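Local structure of uncharacterized protein (Bacteroides ovatus CL02T12C04, 6PTM) at residues E45-K50 and Q122-M127; N52-L57 and N129-E134; M82-W87 and W509-D514; D118-E123 and H532-V537. The protein is an exo-acting carrageenase of glycoside hydrolase family 42, which probably hydrolyses carrageenan from chain ends. One frame throughout, in Å; residues are numbered along the deposited sequence.

Contact 1 (E45-K50 and Q122-M127)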
loop_
_atom_site.group_PDB
_atom_site.type_symbol
_atom_site.label_atom_id
_atom_site.label_comp_id
_atom_site.label_asym_id
_atom_site.label_seq_id
_atom_site.Cartn_x
_atom_site.Cartn_y
_atom_site.Cartn_z
ATOM N N GLU A 45 21.176 9.414 32.768
ATOM C CA GLU A 45 22.656 9.334 32.838
ATOM C C GLU A 45 23.135 8.095 32.058
ATOM O O GLU A 45 24.072 8.202 31.241
ATOM C CB GLU A 45 23.084 9.282 34.306
ATOM C CG GLU A 45 24.356 10.055 34.587
ATOM C CD GLU A 45 25.179 9.451 35.710
ATOM O OE1 GLU A 45 24.587 8.772 36.572
ATOM O OE2 GLU A 45 26.408 9.607 35.680
ATOM N N GLU A 46 22.496 6.950 32.272
ATOM C CA GLU A 46 22.897 5.666 31.630
ATOM C C GLU A 46 22.766 5.811 30.108
ATOM O O GLU A 46 23.690 5.392 29.395
ATOM C CB GLU A 46 22.077 4.489 32.166
ATOM C CG GLU A 46 22.499 3.165 31.548
ATOM C CD GLU A 46 21.710 1.933 31.951
ATOM O OE1 GLU A 46 20.798 2.060 32.812
ATOM O OE2 GLU A 46 22.023 0.847 31.382
ATOM N N ALA A 47 21.640 6.357 29.627
ATOM C CA ALA A 47 21.396 6.550 28.183
ATOM C C ALA A 47 22.450 7.491 27.599
ATOM O O ALA A 47 22.990 7.108 26.543
ATOM C CB ALA A 47 20.000 7.049 27.910
ATOM N N SER A 48 22.728 8.651 28.225
ATOM C CA SER A 48 23.751 9.623 27.737
ATOM C C SER A 48 25.103 8.928 27.626
ATOM O O SER A 48 25.781 9.210 26.678
ATOM C CB SER A 48 23.915 10.839 28.608
ATOM O OG SER A 48 22.652 11.379 28.887
ATOM N N GLY A 49 25.473 8.110 28.611
ATOM C CA GLY A 49 26.692 7.276 28.601
ATOM C C GLY A 49 26.805 6.391 27.359
ATOM O O GLY A 49 27.826 6.467 26.680
ATOM N N LYS A 50 25.798 5.570 27.062
ATOM C CA LYS A 50 25.775 4.672 25.866
ATOM C C LYS A 50 25.837 5.471 24.565
ATOM O O LYS A 50 26.532 5.035 23.622
ATOM C CB LYS A 50 24.514 3.814 25.888
ATOM C CG LYS A 50 24.439 2.854 27.056
ATOM C CD LYS A 50 25.523 1.819 26.991
ATOM C CE LYS A 50 25.402 0.872 28.157
ATOM N NZ LYS A 50 26.097 -0.397 27.869
ATOM N N GLN A 122 15.146 3.782 28.059
ATOM C CA GLN A 122 15.510 2.351 28.075
ATOM C C GLN A 122 15.566 1.848 26.628
ATOM O O GLN A 122 16.482 1.027 26.315
ATOM C CB GLN A 122 14.560 1.532 28.948
ATOM C CG GLN A 122 15.007 0.084 29.070
ATOM C CD GLN A 122 16.371 -0.070 29.713
ATOM O OE1 GLN A 122 16.753 0.655 30.632
ATOM N NE2 GLN A 122 17.116 -1.048 29.245
ATOM N N GLU A 123 14.631 2.295 25.775
ATOM C CA GLU A 123 14.647 1.946 24.332
ATOM C C GLU A 123 15.951 2.472 23.730
ATOM O O GLU A 123 16.555 1.752 22.963
ATOM C CB GLU A 123 13.417 2.503 23.628
ATOM C CG GLU A 123 12.165 1.771 24.042
ATOM C CD GLU A 123 12.125 0.343 23.556
ATOM O OE1 GLU A 123 12.048 0.144 22.314
ATOM O OE2 GLU A 123 12.146 -0.566 24.418
ATOM N N ILE A 124 16.380 3.684 24.085
ATOM C CA ILE A 124 17.662 4.248 23.568
ATOM C C ILE A 124 18.837 3.361 24.034
ATOM O O ILE A 124 19.718 3.103 23.218
ATOM C CB ILE A 124 17.806 5.708 24.005
ATOM C CG1 ILE A 124 16.754 6.589 23.314
ATOM C CG2 ILE A 124 19.231 6.187 23.779
ATOM C CD1 ILE A 124 16.620 7.989 23.895
ATOM N N ILE A 125 18.818 2.874 25.276
ATOM C CA ILE A 125 19.916 2.040 25.869
ATOM C C ILE A 125 19.991 0.713 25.094
ATOM O O ILE A 125 21.120 0.319 24.693
ATOM C CB ILE A 125 19.713 1.843 27.382
ATOM C CG1 ILE A 125 19.907 3.158 28.157
ATOM C CG2 ILE A 125 20.616 0.730 27.931
ATOM C CD1 ILE A 125 19.265 3.154 29.553
ATOM N N GLU A 126 18.843 0.081 24.832
ATOM C CA GLU A 126 18.792 -1.183 24.047
ATOM C C GLU A 126 19.376 -0.911 22.658
ATOM O O GLU A 126 20.206 -1.708 22.169
ATOM C CB GLU A 126 17.363 -1.697 23.878
ATOM C CG GLU A 126 16.620 -1.924 25.179
ATOM C CD GLU A 126 17.064 -3.126 25.983
ATOM O OE1 GLU A 126 17.818 -3.954 25.436
ATOM O OE2 GLU A 126 16.653 -3.229 27.161
ATOM N N MET A 127 18.970 0.201 22.047
ATOM C CA MET A 127 19.365 0.560 20.669
ATOM C C MET A 127 20.870 0.857 20.616
ATOM O O MET A 127 21.543 0.441 19.649
ATOM C CB MET A 127 18.547 1.769 20.211
ATOM C CG MET A 127 18.920 2.267 18.847
ATOM S SD MET A 127 17.644 3.350 18.126
ATOM C CE MET A 127 17.746 4.747 19.246
#
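I125 packs against E46 and A47, joining the first and third long helices of an up-down-up bundle formed by helices 44-63, 69-90 and 109-139. I125 CD1 lies 3.6 Å from E46 CD, so the carboxylate and the glutamate methylenes both border the methyl. With CG anti to the backbone N (chi1 -178°) and the chain extended beyond, E46 reaches out over the isoleucine and crosses it at about a right angle; its OE2 stands 3.7 Å from the branch methyl I125 CG2. Nearer the root of the CD1 branch, the I125 CG1 methylene presses on A47, 3.7 Å from A47 CA and 3.9 Å from A47 CB. The alanine permits this closeness: the CA atoms of A47 and I125 are 5.3 Å apart where the helix axes cross at 28°. A47 CB also faces I124 CG2, more loosely at 4.3 Å. M82 of helix 69-90 touches both A47 and I124, extending the apolar seam to the middle helix. At the margin, K50 directs its ammonium group to N129, one turn farther along. Q122 is tied within its own helix, where its NE2 meets E126 OE2 at 3.1 Å from above the carboxylate plane.

Contact 2 (N52-L57 and N129-E134)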
loop_
_atom_site.group_PDB
_atom_site.type_symbol
_atom_site.label_atom_id
_atom_site.label_comp_id
_atom_site.label_asym_id
_atom_site.label_seq_id
_atom_site.Cartn_x
_atom_site.Cartn_y
_atom_site.Cartn_z
ATOM N N ASN A 52 27.257 8.487 24.134
ATOM C CA ASN A 52 28.661 8.966 23.998
ATOM C C ASN A 52 29.537 7.795 23.539
ATOM O O ASN A 52 30.440 8.014 22.757
ATOM C CB ASN A 52 29.186 9.582 25.299
ATOM C CG ASN A 52 28.448 10.842 25.716
ATOM O OD1 ASN A 52 27.830 11.533 24.898
ATOM N ND2 ASN A 52 28.497 11.164 27.000
ATOM N N GLU A 53 29.281 6.585 24.020
ATOM C CA GLU A 53 30.108 5.397 23.694
ATOM C C GLU A 53 29.938 5.108 22.195
ATOM O O GLU A 53 30.968 5.021 21.477
ATOM C CB GLU A 53 29.699 4.241 24.603
ATOM C CG GLU A 53 30.702 3.091 24.651
ATOM C CD GLU A 53 30.198 1.829 25.326
ATOM O OE1 GLU A 53 29.378 1.943 26.231
ATOM O OE2 GLU A 53 30.621 0.727 24.929
ATOM N N LEU A 54 28.689 5.021 21.715
ATOM C CA LEU A 54 28.422 4.786 20.273
ATOM C C LEU A 54 29.046 5.892 19.430
ATOM O O LEU A 54 29.624 5.553 18.396
ATOM C CB LEU A 54 26.927 4.681 19.971
ATOM C CG LEU A 54 26.644 4.355 18.503
ATOM C CD1 LEU A 54 27.366 3.081 18.072
ATOM C CD2 LEU A 54 25.149 4.249 18.242
ATOM N N ARG A 55 28.960 7.159 19.858
ATOM C CA ARG A 55 29.517 8.308 19.094
ATOM C C ARG A 55 31.033 8.144 18.907
ATOM O O ARG A 55 31.519 8.416 17.797
ATOM C CB ARG A 55 29.241 9.658 19.769
ATOM C CG ARG A 55 29.733 10.849 18.963
ATOM C CD ARG A 55 29.536 12.173 19.682
ATOM N NE ARG A 55 28.099 12.464 19.686
ATOM C CZ ARG A 55 27.284 12.359 20.729
ATOM N NH1 ARG A 55 27.753 12.042 21.923
ATOM N NH2 ARG A 55 25.991 12.629 20.585
ATOM N N LYS A 56 31.770 7.712 19.930
ATOM C CA LYS A 56 33.233 7.498 19.771
ATOM C C LYS A 56 33.479 6.260 18.894
ATOM O O LYS A 56 34.415 6.279 18.106
ATOM C CB LYS A 56 33.913 7.331 21.128
ATOM C CG LYS A 56 33.520 8.378 22.156
ATOM C CD LYS A 56 34.675 8.902 22.943
ATOM C CE LYS A 56 35.417 7.807 23.675
ATOM N NZ LYS A 56 34.912 7.661 25.058
ATOM N N LEU A 57 32.690 5.200 19.033
ATOM C CA LEU A 57 32.913 3.952 18.250
ATOM C C LEU A 57 32.690 4.264 16.772
ATOM O O LEU A 57 33.463 3.787 15.928
ATOM C CB LEU A 57 31.963 2.853 18.733
ATOM C CG LEU A 57 32.242 1.473 18.144
ATOM C CD1 LEU A 57 33.593 0.955 18.620
ATOM C CD2 LEU A 57 31.139 0.504 18.546
ATOM N N ASN A 129 23.100 -0.388 22.816
ATOM C CA ASN A 129 23.760 -1.699 23.064
ATOM C C ASN A 129 23.788 -2.500 21.749
ATOM O O ASN A 129 24.840 -3.039 21.438
ATOM C CB ASN A 129 23.097 -2.519 24.177
ATOM C CG ASN A 129 23.383 -1.994 25.573
ATOM O OD1 ASN A 129 24.351 -1.273 25.778
ATOM N ND2 ASN A 129 22.526 -2.306 26.536
ATOM N N SER A 130 22.688 -2.569 20.984
ATOM C CA SER A 130 22.649 -3.287 19.683
ATOM C C SER A 130 23.648 -2.665 18.699
ATOM O O SER A 130 24.353 -3.419 17.980
ATOM C CB SER A 130 21.231 -3.328 19.105
ATOM O OG SER A 130 20.364 -4.062 19.977
ATOM N N SER A 131 23.655 -1.341 18.581
ATOM C CA SER A 131 24.524 -0.596 17.642
ATOM C C SER A 131 25.985 -0.857 18.013
ATOM O O SER A 131 26.726 -1.239 17.115
ATOM C CB SER A 131 24.221 0.871 17.630
ATOM O OG SER A 131 22.851 1.082 17.278
ATOM N N ILE A 132 26.346 -0.692 19.293
ATOM C CA ILE A 132 27.748 -0.915 19.757
ATOM C C ILE A 132 28.159 -2.365 19.461
ATOM O O ILE A 132 29.219 -2.548 18.857
ATOM C CB ILE A 132 27.913 -0.521 21.238
ATOM C CG1 ILE A 132 27.711 0.986 21.438
ATOM C CG2 ILE A 132 29.260 -1.001 21.761
ATOM C CD1 ILE A 132 27.453 1.391 22.866
ATOM N N SER A 133 27.343 -3.357 19.815
ATOM C CA SER A 133 27.647 -4.790 19.546
ATOM C C SER A 133 27.845 -5.035 18.059
ATOM O O SER A 133 28.803 -5.737 17.684
ATOM C CB SER A 133 26.572 -5.653 20.045
ATOM O OG SER A 133 26.571 -5.524 21.434
ATOM N N GLU A 134 26.937 -4.521 17.246
ATOM C CA GLU A 134 27.017 -4.771 15.801
ATOM C C GLU A 134 28.306 -4.147 15.261
ATOM O O GLU A 134 29.073 -4.851 14.575
ATOM C CB GLU A 134 25.817 -4.234 15.020
ATOM C CG GLU A 134 25.944 -4.564 13.531
ATOM C CD GLU A 134 24.727 -4.282 12.671
ATOM O OE1 GLU A 134 23.731 -3.846 13.230
ATOM O OE2 GLU A 134 24.815 -4.443 11.418
#
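Helices 44-63 and 109-139 run side by side in nearly the same direction here, the axes of 52-57 and 129-134 approaching to 9.7 Å at 27°, with L54 and I132 closest in the backbone at 5.8 Å between their CA atoms. I132 carries the interface with both its branches, the CG1-CD1 arm and the CG2 methyl. Its CD1 abuts the side chain of E53, 3.7 Å from E53 CD, and the extended glutamate passes it at about a right angle. CG1, turned beside the backbone N (chi1 -66°), meets L54 CD1 at 4.0 Å, and CG2 faces L57 CD2. The same L57 methyl also touches the backbone, lying 3.6 Å from I132 O. On the flank toward the bundle interior, L54 CD2 rests 3.6 Å from S131 CB; the serine hydroxyl is held by M127 O one turn earlier, which leaves its CB to serve as the apolar surface. Cutting I132 back to an alanine is likely to open a gap beside L54 and L57 and to leave the methylenes of E53 without their packing partner. The neighbouring helix 69-90 closes the third side of the bundle: its E71 and A74 touch S131, its E79 pairs with R55 and its K70 with E134, while L57 continues along helix 109-139 to L135 and M139.

Contact 3 (M82-W87 and W509-D514)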
loop_
_atom_site.group_PDB
_atom_site.type_symbol
_atom_site.label_atom_id
_atom_site.label_comp_id
_atom_site.label_asym_id
_atom_site.label_seq_id
_atom_site.Cartn_x
_atom_site.Cartn_y
_atom_site.Cartn_z
ATOM N N MET A 82 16.213 11.700 23.267
ATOM C CA MET A 82 16.638 12.146 24.615
ATOM C C MET A 82 15.907 13.472 24.862
ATOM O O MET A 82 15.384 13.658 25.968
ATOM C CB MET A 82 18.152 12.323 24.744
ATOM C CG MET A 82 18.912 11.013 24.804
ATOM S SD MET A 82 18.445 9.987 26.230
ATOM C CE MET A 82 19.323 10.878 27.521
ATOM N N GLY A 83 15.868 14.361 23.871
ATOM C CA GLY A 83 15.165 15.643 24.037
ATOM C C GLY A 83 13.668 15.430 24.171
ATOM O O GLY A 83 13.015 16.150 24.977
ATOM N N TYR A 84 13.117 14.452 23.442
ATOM C CA TYR A 84 11.668 14.159 23.538
ATOM C C TYR A 84 11.351 13.620 24.940
ATOM O O TYR A 84 10.325 14.036 25.517
ATOM C CB TYR A 84 11.236 13.200 22.430
ATOM C CG TYR A 84 11.259 13.778 21.037
ATOM C CD1 TYR A 84 11.556 15.107 20.785
ATOM C CD2 TYR A 84 10.930 12.983 19.948
ATOM C CE1 TYR A 84 11.545 15.624 19.500
ATOM C CE2 TYR A 84 10.923 13.479 18.653
ATOM C CZ TYR A 84 11.208 14.808 18.422
ATOM O OH TYR A 84 11.178 15.300 17.144
ATOM N N ALA A 85 12.195 12.727 25.477
ATOM C CA ALA A 85 12.021 12.149 26.816
ATOM C C ALA A 85 12.106 13.275 27.867
ATOM O O ALA A 85 11.322 13.232 28.824
ATOM C CB ALA A 85 13.046 11.087 27.077
ATOM N N LYS A 86 13.011 14.233 27.691
ATOM C CA LYS A 86 13.162 15.397 28.607
ATOM C C LYS A 86 11.871 16.221 28.548
ATOM O O LYS A 86 11.346 16.565 29.593
ATOM C CB LYS A 86 14.386 16.245 28.229
ATOM C CG LYS A 86 14.789 17.295 29.259
ATOM C CD LYS A 86 14.756 16.751 30.677
ATOM C CE LYS A 86 15.876 17.225 31.567
ATOM N NZ LYS A 86 16.372 16.086 32.377
ATOM N N TRP A 87 11.351 16.505 27.360
ATOM C CA TRP A 87 10.010 17.121 27.229
ATOM C C TRP A 87 8.990 16.269 27.978
ATOM O O TRP A 87 8.260 16.832 28.805
ATOM C CB TRP A 87 9.595 17.324 25.780
ATOM C CG TRP A 87 8.421 18.236 25.690
ATOM C CD1 TRP A 87 8.453 19.596 25.622
ATOM C CD2 TRP A 87 7.034 17.859 25.746
ATOM N NE1 TRP A 87 7.176 20.090 25.581
ATOM C CE2 TRP A 87 6.283 19.051 25.662
ATOM C CE3 TRP A 87 6.360 16.641 25.836
ATOM C CZ2 TRP A 87 4.887 19.056 25.659
ATOM C CZ3 TRP A 87 4.984 16.638 25.804
ATOM C CH2 TRP A 87 4.259 17.836 25.733
ATOM N N TRP A 509 5.044 11.787 12.219
ATOM C CA TRP A 509 6.016 12.505 13.079
ATOM C C TRP A 509 5.360 13.795 13.553
ATOM O O TRP A 509 5.628 14.872 12.987
ATOM C CB TRP A 509 7.323 12.741 12.343
ATOM C CG TRP A 509 8.476 13.188 13.197
ATOM C CD1 TRP A 509 8.564 14.286 14.008
ATOM C CD2 TRP A 509 9.770 12.558 13.232
ATOM N NE1 TRP A 509 9.822 14.375 14.553
ATOM C CE2 TRP A 509 10.586 13.338 14.086
ATOM C CE3 TRP A 509 10.307 11.415 12.613
ATOM C CZ2 TRP A 509 11.914 13.002 14.339
ATOM C CZ3 TRP A 509 11.619 11.084 12.870
ATOM C CH2 TRP A 509 12.407 11.872 13.716
ATOM N N CYS A 510 4.475 13.640 14.528
ATOM C CA CYS A 510 3.656 14.742 15.080
ATOM C C CYS A 510 4.467 15.529 16.120
ATOM O O CYS A 510 4.034 16.637 16.437
ATOM C CB CYS A 510 2.368 14.202 15.684
ATOM S SG CYS A 510 1.122 15.497 15.884
ATOM N N ARG A 511 5.585 14.983 16.624
ATOM C CA ARG A 511 6.541 15.698 17.517
ATOM C C ARG A 511 7.052 16.980 16.854
ATOM O O ARG A 511 7.480 16.936 15.685
ATOM C CB ARG A 511 7.749 14.813 17.824
ATOM C CG ARG A 511 7.456 13.669 18.782
ATOM C CD ARG A 511 7.665 14.078 20.247
ATOM N NE ARG A 511 7.751 12.881 21.080
ATOM C CZ ARG A 511 7.855 12.868 22.407
ATOM N NH1 ARG A 511 7.875 13.998 23.089
ATOM N NH2 ARG A 511 8.009 11.714 23.032
ATOM N N ARG A 512 7.049 18.083 17.593
ATOM C CA ARG A 512 7.704 19.342 17.160
ATOM C C ARG A 512 9.164 19.248 17.606
ATOM O O ARG A 512 9.499 18.304 18.397
ATOM C CB ARG A 512 6.982 20.585 17.717
ATOM C CG ARG A 512 5.503 20.704 17.362
ATOM C CD ARG A 512 5.184 20.725 15.860
ATOM N NE ARG A 512 5.210 19.408 15.205
ATOM C CZ ARG A 512 5.188 19.166 13.879
ATOM N NH1 ARG A 512 5.097 20.165 13.010
ATOM N NH2 ARG A 512 5.271 17.909 13.442
ATOM N N GLU A 513 10.006 20.178 17.145
ATOM C CA GLU A 513 11.454 20.176 17.493
ATOM C C GLU A 513 11.634 20.199 19.022
ATOM O O GLU A 513 12.564 19.510 19.520
ATOM C CB GLU A 513 12.165 21.351 16.820
ATOM C CG GLU A 513 13.686 21.228 16.844
ATOM C CD GLU A 513 14.436 22.420 16.270
ATOM O OE1 GLU A 513 13.790 23.299 15.676
ATOM O OE2 GLU A 513 15.663 22.456 16.409
ATOM N N ASP A 514 10.749 20.892 19.754
ATOM C CA ASP A 514 10.861 21.071 21.236
ATOM C C ASP A 514 10.383 19.812 22.000
ATOM O O ASP A 514 10.647 19.728 23.241
ATOM C CB ASP A 514 10.208 22.389 21.696
ATOM C CG ASP A 514 8.690 22.449 21.694
ATOM O OD1 ASP A 514 8.035 21.439 21.381
ATOM O OD2 ASP A 514 8.170 23.525 21.978
#
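The loop that follows strand 503-506, probably the last strand of the (β/α)8 barrel expected of a family 42 enzyme, folds over helix 69-90 of the N-terminal bundle by wrapping Y84 in residues 509-514. R511 covers one face of the tyrosine. Its CD makes a CH-pi contact 3.6 Å from the centroid of the Y84 ring, offset toward the rim, and the two side chains slide past each other in opposite directions. The arginine chain, bent at chi2 (-89°), thereby lies flat along the tyrosine, with its guanidinium plane only 17° from the ring plane and Y84 CB centred 3.4 Å above it. That group is held from several sides: NE bonds to N531 O, NH1 to G515 O, and NH2 forms salt bridges with D88 and E120. These partners fix the rotation of the guanidinium and probably balance its buried charge. At the far end of the ring, W509 crosses Y84 at about a right angle and donates from its indole NE1 to Y84 OH over 3.1 Å, a bent bond; the hydroxyl is also hydrogen-bonded to the hydroxyl of Y184. The backbone lines another part of the tyrosine, with R512 O 3.5 Å from Y84 CE1 and E513 O at the ring edge. One turn along the helix, W87 stands almost perpendicular to the R511 guanidinium and closes the contact through its CD1, 3.2 Å from D514 O.

Contact 4 (D118-E123 and H532-V537)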
loop_
_atom_site.group_PDB
_atom_site.type_symbol
_atom_site.label_atom_id
_atom_site.label_comp_id
_atom_site.label_asym_id
_atom_site.label_seq_id
_atom_site.Cartn_x
_atom_site.Cartn_y
_atom_site.Cartn_z
ATOM N N ASP A 118 11.368 7.237 31.004
ATOM C CA ASP A 118 12.370 6.160 31.214
ATOM C C ASP A 118 12.164 5.016 30.215
ATOM O O ASP A 118 13.141 4.292 29.989
ATOM C CB ASP A 118 12.396 5.666 32.656
ATOM C CG ASP A 118 13.153 6.638 33.549
ATOM O OD1 ASP A 118 13.858 7.557 33.024
ATOM O OD2 ASP A 118 13.021 6.473 34.741
ATOM N N PHE A 119 10.959 4.814 29.688
ATOM C CA PHE A 119 10.724 3.782 28.647
ATOM C C PHE A 119 11.521 4.206 27.404
ATOM O O PHE A 119 12.348 3.427 26.858
ATOM C CB PHE A 119 9.230 3.594 28.371
ATOM C CG PHE A 119 8.983 2.862 27.079
ATOM C CD1 PHE A 119 9.213 1.501 27.002
ATOM C CD2 PHE A 119 8.638 3.555 25.918
ATOM C CE1 PHE A 119 9.040 0.820 25.794
ATOM C CE2 PHE A 119 8.469 2.882 24.718
ATOM C CZ PHE A 119 8.680 1.519 24.656
ATOM N N GLU A 120 11.391 5.478 27.036
ATOM C CA GLU A 120 12.118 6.050 25.890
ATOM C C GLU A 120 13.621 5.953 26.145
ATOM O O GLU A 120 14.325 5.569 25.197
ATOM C CB GLU A 120 11.654 7.466 25.600
ATOM C CG GLU A 120 10.236 7.469 25.080
ATOM C CD GLU A 120 9.661 8.865 25.002
ATOM O OE1 GLU A 120 9.739 9.572 26.035
ATOM O OE2 GLU A 120 9.135 9.244 23.903
ATOM N N ARG A 121 14.095 6.249 27.359
ATOM C CA ARG A 121 15.547 6.171 27.629
ATOM C C ARG A 121 15.985 4.699 27.581
ATOM O O ARG A 121 17.094 4.424 27.084
ATOM C CB ARG A 121 15.861 6.891 28.943
ATOM C CG ARG A 121 15.737 8.398 28.849
ATOM C CD ARG A 121 15.480 9.015 30.224
ATOM N NE ARG A 121 15.292 10.447 30.150
ATOM C CZ ARG A 121 14.562 11.157 30.996
ATOM N NH1 ARG A 121 13.934 10.569 31.987
ATOM N NH2 ARG A 121 14.421 12.452 30.808
ATOM N N GLN A 122 15.146 3.782 28.059
ATOM C CA GLN A 122 15.510 2.351 28.075
ATOM C C GLN A 122 15.566 1.848 26.628
ATOM O O GLN A 122 16.482 1.027 26.315
ATOM C CB GLN A 122 14.560 1.532 28.948
ATOM C CG GLN A 122 15.007 0.084 29.070
ATOM C CD GLN A 122 16.371 -0.070 29.713
ATOM O OE1 GLN A 122 16.753 0.655 30.632
ATOM N NE2 GLN A 122 17.116 -1.048 29.245
ATOM N N GLU A 123 14.631 2.295 25.775
ATOM C CA GLU A 123 14.647 1.946 24.332
ATOM C C GLU A 123 15.951 2.472 23.730
ATOM O O GLU A 123 16.555 1.752 22.963
ATOM C CB GLU A 123 13.417 2.503 23.628
ATOM C CG GLU A 123 12.165 1.771 24.042
ATOM C CD GLU A 123 12.125 0.343 23.556
ATOM O OE1 GLU A 123 12.048 0.144 22.314
ATOM O OE2 GLU A 123 12.146 -0.566 24.418
ATOM N N HIS A 532 6.671 8.000 20.411
ATOM C CA HIS A 532 7.143 7.505 21.729
ATOM C C HIS A 532 8.045 6.270 21.603
ATOM O O HIS A 532 8.255 5.575 22.643
ATOM C CB HIS A 532 5.923 7.183 22.622
ATOM C CG HIS A 532 5.107 8.393 22.925
ATOM N ND1 HIS A 532 3.788 8.333 23.306
ATOM C CD2 HIS A 532 5.447 9.701 22.947
ATOM C CE1 HIS A 532 3.350 9.562 23.534
ATOM N NE2 HIS A 532 4.347 10.418 23.314
ATOM N N GLN A 533 8.580 5.964 20.424
ATOM C CA GLN A 533 9.252 4.642 20.203
ATOM C C GLN A 533 10.550 4.816 19.416
ATOM O O GLN A 533 10.599 4.613 18.192
ATOM C CB GLN A 533 8.326 3.680 19.469
ATOM C CG GLN A 533 7.009 3.414 20.169
ATOM C CD GLN A 533 6.020 2.742 19.247
ATOM O OE1 GLN A 533 5.935 3.083 18.054
ATOM N NE2 GLN A 533 5.266 1.789 19.802
ATOM N N PRO A 534 11.659 5.130 20.120
ATOM C CA PRO A 534 12.954 5.352 19.462
ATOM C C PRO A 534 13.410 4.184 18.572
ATOM O O PRO A 534 13.968 4.461 17.564
ATOM C CB PRO A 534 13.937 5.567 20.622
ATOM C CG PRO A 534 13.051 6.010 21.772
ATOM C CD PRO A 534 11.738 5.271 21.582
ATOM N N ARG A 535 13.133 2.939 18.962
ATOM C CA ARG A 535 13.630 1.761 18.229
ATOM C C ARG A 535 12.770 1.523 16.977
ATOM O O ARG A 535 13.349 1.077 15.963
ATOM C CB ARG A 535 13.754 0.546 19.140
ATOM C CG ARG A 535 14.991 0.577 20.026
ATOM C CD ARG A 535 15.378 -0.770 20.556
ATOM N NE ARG A 535 14.398 -1.299 21.472
ATOM C CZ ARG A 535 14.438 -2.524 21.984
ATOM N NH1 ARG A 535 13.461 -2.942 22.765
ATOM N NH2 ARG A 535 15.399 -3.365 21.651
ATOM N N ILE A 536 11.493 1.905 16.978
ATOM C CA ILE A 536 10.629 1.803 15.759
ATOM C C ILE A 536 11.072 2.848 14.724
ATOM O O ILE A 536 11.239 2.505 13.549
ATOM C CB ILE A 536 9.137 1.938 16.142
ATOM C CG1 ILE A 536 8.709 0.864 17.139
ATOM C CG2 ILE A 536 8.228 1.910 14.927
ATOM C CD1 ILE A 536 8.730 -0.532 16.569
ATOM N N VAL A 537 11.207 4.098 15.121
ATOM C CA VAL A 537 11.664 5.177 14.198
ATOM C C VAL A 537 12.992 4.741 13.560
ATOM O O VAL A 537 13.157 4.848 12.328
ATOM C CB VAL A 537 11.761 6.511 14.961
ATOM C CG1 VAL A 537 12.516 7.577 14.193
ATOM C CG2 VAL A 537 10.372 7.000 15.295
HETATM O O HOH W 1 10.884 2.055 20.754
#
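The F119 ring presents its edge to H532 O, which lies in the ring plane 3.4 Å from F119 CE2, while E123 CG, one turn on in the same helix, covers one ring face. H532 O is buried here without a hydrogen-bonding partner. The E120 carboxylate stands almost perpendicular to the H532 imidazole, its OE2 3.4 Å from H532 CA; that oxygen is also the one that pairs with R511 of the loop after strand 503-506. On the other side, the R535 guanidinium grips E123 side-on with two nitrogens. NE points in its own plane at E123 OE1, 2.9 Å away and nearly straight at 170°, though it meets the oxygen from above the carboxylate plane; NH1 reaches E123 OE2 on its syn side at 3.2 Å. The glutamate, bent at chi2 (-68°), turns its carboxylate back to face the arginine. A water that donates to E123 OE1 and accepts from R535 N adds a second link, so that E123 OE1 accepts from both the water and R535 NE. A leucine in place of R535 would probably leave the E123 carboxylate with the water as its remaining link across this contact and freer to turn. Between the polar groups, P534 wedges its CD to 3.8 Å from E123 CB and its CG against E120 O. Q533 is the N-cap of helix 534-549, so the bundle helix docks on the proline-containing first turn of a helix that probably completes the (β/α)8 barrel.

Overall arrangement
All four contacts lie on one side of the chain's centre and involve the N-terminal helices. Contacts 1 and 2 are successive stations, centres 10 Å apart, along the pairing of helix 44-63 with helix 109-139, and the K50 to N129 hydrogen bond joins them. Contacts 3 and 4 bind the bundle to chain more than 400 residues later; their centres are 12 Å apart and the R511 to E120 salt bridge connects them. Contact 4 overlaps contact 1 at Q122 and E123, so helix 109-139 packs within the bundle and against helix 534-549. The first segments follow the order 1, 2, 3, 4, and the late loop and helix then anchor the bundle to the probable catalytic barrel.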